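Local coordinates for protein Thiosulfate:glutathione sulfurtransferase (Saccharomyces cerevisiae, PDB 3D1P) that transfers sulfane sulfur from thiosulfate to glutathione, producing S-sulfanylglutathione for mitochondrial hydrogen sulfide metabolism, at residues Ile22-Val34 / Thr119-His132. Sequence-based numbering, arbitrary orientation.
With ACT (acetate ion), chain C.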
# COMPACT_ATOMS: atom_id res chain seq x y z
N ILE A 22 -7.23 3.31 -13.25
CA ILE A 22 -6.36 3.36 -12.10
C ILE A 22 -4.98 2.92 -12.58
O ILE A 22 -4.83 1.89 -13.26
CB ILE A 22 -6.85 2.43 -11.00
CG1 ILE A 22 -8.26 2.79 -10.48
CG2 ILE A 22 -5.80 2.33 -9.88
CD1 ILE A 22 -8.93 1.62 -9.76
N GLN A 23 -3.99 3.66 -12.20
CA GLN A 23 -2.67 3.32 -12.53
C GLN A 23 -2.32 2.01 -11.85
O GLN A 23 -2.52 1.86 -10.65
CB GLN A 23 -1.73 4.41 -12.03
CG GLN A 23 -0.26 4.13 -12.30
CD GLN A 23 0.10 4.05 -13.77
OE1 GLN A 23 0.53 3.01 -14.29
NE2 GLN A 23 -0.10 5.15 -14.47
N SER A 24 -1.76 1.08 -12.60
CA SER A 24 -1.33 -0.20 -12.10
C SER A 24 0.14 -0.42 -12.45
O SER A 24 0.62 0.04 -13.50
CB SER A 24 -2.16 -1.30 -12.72
OG SER A 24 -2.16 -1.17 -14.11
N TYR A 25 0.84 -1.16 -11.59
CA TYR A 25 2.28 -1.36 -11.71
C TYR A 25 2.63 -2.85 -11.73
O TYR A 25 2.11 -3.64 -10.92
CB TYR A 25 2.99 -0.69 -10.56
CG TYR A 25 2.80 0.82 -10.55
CD1 TYR A 25 3.19 1.60 -11.62
CD2 TYR A 25 2.27 1.45 -9.46
CE1 TYR A 25 3.06 2.99 -11.60
CE2 TYR A 25 2.16 2.86 -9.41
CZ TYR A 25 2.54 3.62 -10.50
OH TYR A 25 2.47 4.98 -10.49
N SER A 26 3.54 -3.22 -12.62
CA SER A 26 4.17 -4.53 -12.64
C SER A 26 5.29 -4.62 -11.61
O SER A 26 5.71 -3.63 -11.01
CB SER A 26 4.79 -4.76 -14.00
OG SER A 26 5.87 -3.86 -14.17
N PHE A 27 5.86 -5.81 -11.48
CA PHE A 27 7.06 -5.98 -10.65
C PHE A 27 8.17 -5.01 -11.05
O PHE A 27 8.75 -4.34 -10.19
CB PHE A 27 7.59 -7.41 -10.77
CG PHE A 27 8.86 -7.59 -10.00
CD1 PHE A 27 8.87 -7.55 -8.61
CD2 PHE A 27 10.09 -7.80 -10.65
CE1 PHE A 27 10.04 -7.67 -7.90
CE2 PHE A 27 11.25 -7.94 -9.94
CZ PHE A 27 11.22 -7.90 -8.54
N GLU A 28 8.50 -4.94 -12.34
CA GLU A 28 9.56 -4.06 -12.75
C GLU A 28 9.25 -2.60 -12.46
O GLU A 28 10.12 -1.81 -12.05
CB GLU A 28 9.91 -4.27 -14.23
CG GLU A 28 10.64 -5.56 -14.44
CD GLU A 28 12.12 -5.52 -13.94
OE1 GLU A 28 12.72 -4.48 -14.12
OE2 GLU A 28 12.59 -6.58 -13.48
N ASP A 29 7.98 -2.21 -12.64
CA ASP A 29 7.58 -0.87 -12.28
C ASP A 29 7.80 -0.59 -10.78
O ASP A 29 8.27 0.49 -10.40
CB ASP A 29 6.10 -0.66 -12.57
CG ASP A 29 5.71 -0.64 -14.04
OD1 ASP A 29 6.56 -0.32 -14.90
OD2 ASP A 29 4.52 -0.98 -14.30
N MSE A 30 7.43 -1.58 -9.95
CA MSE A 30 7.59 -1.42 -8.51
C MSE A 30 9.05 -1.37 -8.09
O MSE A 30 9.41 -0.60 -7.20
CB MSE A 30 6.85 -2.53 -7.76
CG MSE A 30 5.35 -2.42 -7.86
SE MSE A 30 4.61 -0.81 -7.14
CE MSE A 30 5.00 -1.14 -5.36
N LYS A 31 9.89 -2.21 -8.66
CA LYS A 31 11.29 -2.18 -8.36
C LYS A 31 11.80 -0.74 -8.54
O LYS A 31 12.54 -0.19 -7.70
CB LYS A 31 12.06 -3.08 -9.32
CG LYS A 31 12.39 -4.40 -8.78
CD LYS A 31 13.63 -4.98 -9.47
CE LYS A 31 13.44 -5.06 -10.97
NZ LYS A 31 14.39 -6.04 -11.63
N ARG A 32 11.38 -0.04 -9.92
CA ARG A 32 11.75 1.33 -10.20
C ARG A 32 11.27 2.28 -9.13
O ARG A 32 12.02 3.10 -8.59
CB ARG A 32 11.26 1.73 -11.58
CG ARG A 32 12.13 1.12 -12.67
CD ARG A 32 11.68 1.57 -14.07
NE ARG A 32 10.50 0.82 -14.45
CZ ARG A 32 10.38 -0.00 -15.49
NH1 ARG A 32 9.22 -0.65 -15.69
NH2 ARG A 32 11.38 -0.16 -16.35
N ILE A 33 10.01 2.13 -8.75
CA ILE A 33 9.43 3.04 -7.75
C ILE A 33 10.16 2.93 -6.42
O ILE A 33 10.51 3.95 -5.82
CB ILE A 33 7.93 2.76 -7.63
CG1 ILE A 33 7.24 3.23 -8.90
CG2 ILE A 33 7.34 3.43 -6.40
CD1 ILE A 33 5.82 2.68 -9.07
N VAL A 34 10.41 1.71 -5.95
CA VAL A 34 11.12 1.55 -4.70
C VAL A 34 12.49 2.21 -4.77
O VAL A 34 12.89 2.93 -3.86
CB VAL A 34 11.19 0.06 -4.31
CG1 VAL A 34 12.13 -0.15 -3.11
CG2 VAL A 34 9.78 -0.45 -4.00
N THR A 119 -4.25 7.60 -6.38
CA THR A 119 -4.10 6.26 -5.88
C THR A 119 -3.82 5.31 -7.05
O THR A 119 -4.22 5.55 -8.20
CB THR A 119 -5.34 5.73 -5.13
OG1 THR A 119 -6.46 5.65 -6.01
CG2 THR A 119 -5.70 6.62 -3.94
N SER A 120 -3.10 4.24 -6.74
CA SER A 120 -2.64 3.28 -7.70
C SER A 120 -2.67 1.90 -7.11
O SER A 120 -2.83 1.73 -5.90
CB SER A 120 -1.20 3.61 -8.13
OG SER A 120 -1.12 4.94 -8.58
N LEU A 121 -2.48 0.90 -7.97
CA LEU A 121 -2.43 -0.51 -7.54
C LEU A 121 -1.11 -1.14 -7.93
O LEU A 121 -0.56 -0.87 -9.00
CB LEU A 121 -3.50 -1.35 -8.24
CG LEU A 121 -4.93 -1.00 -7.94
CD1 LEU A 121 -5.88 -1.74 -8.87
CD2 LEU A 121 -5.27 -1.31 -6.50
N TYR A 122 -0.66 -2.04 -7.08
CA TYR A 122 0.34 -3.05 -7.43
C TYR A 122 -0.44 -4.37 -7.44
O TYR A 122 -0.53 -5.05 -6.43
CB TYR A 122 1.48 -3.09 -6.41
CG TYR A 122 2.49 -4.18 -6.58
CD1 TYR A 122 3.25 -4.58 -5.50
CD2 TYR A 122 2.70 -4.83 -7.80
CE1 TYR A 122 4.25 -5.52 -5.64
CE2 TYR A 122 3.69 -5.80 -7.95
CZ TYR A 122 4.47 -6.16 -6.85
OH TYR A 122 5.47 -7.07 -6.94
N PRO A 123 -1.10 -4.70 -8.56
CA PRO A 123 -2.05 -5.82 -8.54
C PRO A 123 -1.41 -7.14 -8.12
O PRO A 123 -2.04 -7.94 -7.45
CB PRO A 123 -2.61 -5.84 -9.97
CG PRO A 123 -2.01 -4.86 -10.65
CD PRO A 123 -1.11 -4.02 -9.87
N GLY A 124 -0.18 -7.38 -8.59
CA GLY A 124 0.48 -8.61 -8.28
C GLY A 124 0.78 -8.78 -6.80
O GLY A 124 0.86 -9.90 -6.29
N SER A 125 0.96 -7.65 -6.11
CA SER A 125 1.02 -7.62 -4.68
C SER A 125 2.24 -8.39 -4.16
O SER A 125 3.19 -8.63 -4.88
CB SER A 125 -0.32 -8.05 -4.08
OG SER A 125 -1.33 -7.05 -4.31
N MSE A 126 2.24 -8.71 -2.85
CA MSE A 126 3.46 -9.31 -2.29
C MSE A 126 3.72 -10.70 -2.84
O MSE A 126 4.88 -11.14 -2.86
CB MSE A 126 3.43 -9.28 -0.76
CG MSE A 126 3.58 -7.89 -0.19
SE MSE A 126 5.25 -7.02 -0.63
CE MSE A 126 6.43 -8.24 0.28
N ASN A 127 2.70 -11.41 -3.34
CA ASN A 127 2.97 -12.69 -3.98
C ASN A 127 3.85 -12.46 -5.21
O ASN A 127 4.80 -13.20 -5.45
CB ASN A 127 1.67 -13.39 -4.40
CG ASN A 127 0.89 -13.94 -3.24
OD1 ASN A 127 1.21 -13.77 -2.07
ND2 ASN A 127 -0.24 -14.60 -3.59
N ASP A 128 3.51 -11.44 -5.99
CA ASP A 128 4.30 -11.08 -7.16
C ASP A 128 5.71 -10.64 -6.76
O ASP A 128 6.71 -11.05 -7.37
CB ASP A 128 3.57 -10.00 -7.93
CG ASP A 128 4.31 -9.52 -9.17
OD1 ASP A 128 3.93 -9.95 -10.29
OD2 ASP A 128 5.24 -8.70 -9.01
N TRP A 129 5.80 -9.82 -5.72
CA TRP A 129 7.08 -9.30 -5.28
C TRP A 129 8.02 -10.45 -4.93
O TRP A 129 9.16 -10.54 -5.42
CB TRP A 129 6.86 -8.37 -4.09
CG TRP A 129 8.10 -7.67 -3.61
CD1 TRP A 129 8.79 -7.93 -2.46
CD2 TRP A 129 8.74 -6.51 -4.20
NE1 TRP A 129 9.81 -7.03 -2.30
CE2 TRP A 129 9.80 -6.15 -3.36
CE3 TRP A 129 8.49 -5.73 -5.35
CZ2 TRP A 129 10.65 -5.07 -3.65
CZ3 TRP A 129 9.33 -4.68 -5.65
CH2 TRP A 129 10.39 -4.36 -4.78
N VAL A 130 7.54 -11.36 -4.08
CA VAL A 130 8.36 -12.49 -3.65
C VAL A 130 8.60 -13.46 -4.81
O VAL A 130 9.70 -14.01 -4.95
CB VAL A 130 7.73 -13.16 -2.44
CG1 VAL A 130 8.42 -14.49 -2.08
CG2 VAL A 130 7.76 -12.20 -1.26
N SER A 131 7.63 -13.70 -5.67
CA SER A 131 7.82 -14.58 -6.81
C SER A 131 9.00 -14.16 -7.67
O SER A 131 9.70 -15.00 -8.22
CB SER A 131 6.57 -14.61 -7.71
OG SER A 131 5.51 -15.34 -7.11
N HIS A 132 9.18 -12.85 -7.82
CA HIS A 132 10.23 -12.29 -8.65
C HIS A 132 11.51 -12.00 -7.88
O HIS A 132 12.45 -11.46 -8.46
CB HIS A 132 9.75 -11.01 -9.33
CG HIS A 132 8.66 -11.21 -10.32
ND1 HIS A 132 7.35 -11.17 -9.99
CD2 HIS A 132 8.69 -11.40 -11.66
CE1 HIS A 132 6.60 -11.37 -11.06
NE2 HIS A 132 7.39 -11.54 -12.09
C ACT C . 7.14 -4.71 -17.54
O ACT C . 6.77 -3.82 -16.71
OXT ACT C . 7.64 -5.75 -17.05
CH3 ACT C . 6.98 -4.49 -18.97
O HOH W 1 -4.49 6.28 -11.02
O HOH W 2 1.54 -6.31 -10.58
O HOH W 3 4.30 -8.20 -12.34
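The Phe27 ring carries His132 on one face, where His132 CB sits over the ring centre, 3.3 Å from the centroid and almost on its normal. The imidazole continues the overlap as an offset stack with planes only 12° apart, and Phe27 CB in turn lies over the face of the His132 ring. His132 ND1 donates to Asp128 O at 2.7 Å, with the acceptor close to the imidazole plane, which fixes the rotation of that ring. Phe27 turns an edge to the face of Trp129 in an offset edge-to-face pair, planes at 60°; CE1 and CD1 meet Trp129 CE3, and Tyr122 OH lies near the ring plane at the CD1 edge. Phe27 CG, anti to the backbone N, lays the ring against both His132 and Trp129, forming an aromatic cluster.

The Tyr122 ring is sandwiched: Met30 CG rests over one face, 3.5 Å from the centroid, and Ser125 N over the opposite one. The bend at chi2 carries SE of selenomethionine Met30 obliquely over the CB/CG end of the first face, a Met-aromatic contact. Tyr122 OH donates to Asp128 OD2 at 2.6 Å, while a water joins Asp128 OD1 to Phe27 N.

Earlier in both segments, Leu121 N donates nearly straight to Gln23 O (2.8 Å) and Leu121 O accepts from Tyr25 N (3.0 Å), one parallel bridge, Ser24 with Leu121. Tyr25 OH and Ser120 OG both bond Glu93. Strand 23-24, outermost in the sheet, pairs with 119-121, which pairs with 93-97; helices 27-34 and 125-131 cross at 86°. This is the alpha/beta rhodanese fold; Ser125 OG hydrogen-bonds Cys98 N, backbone of the persulfide-forming active-site cysteine.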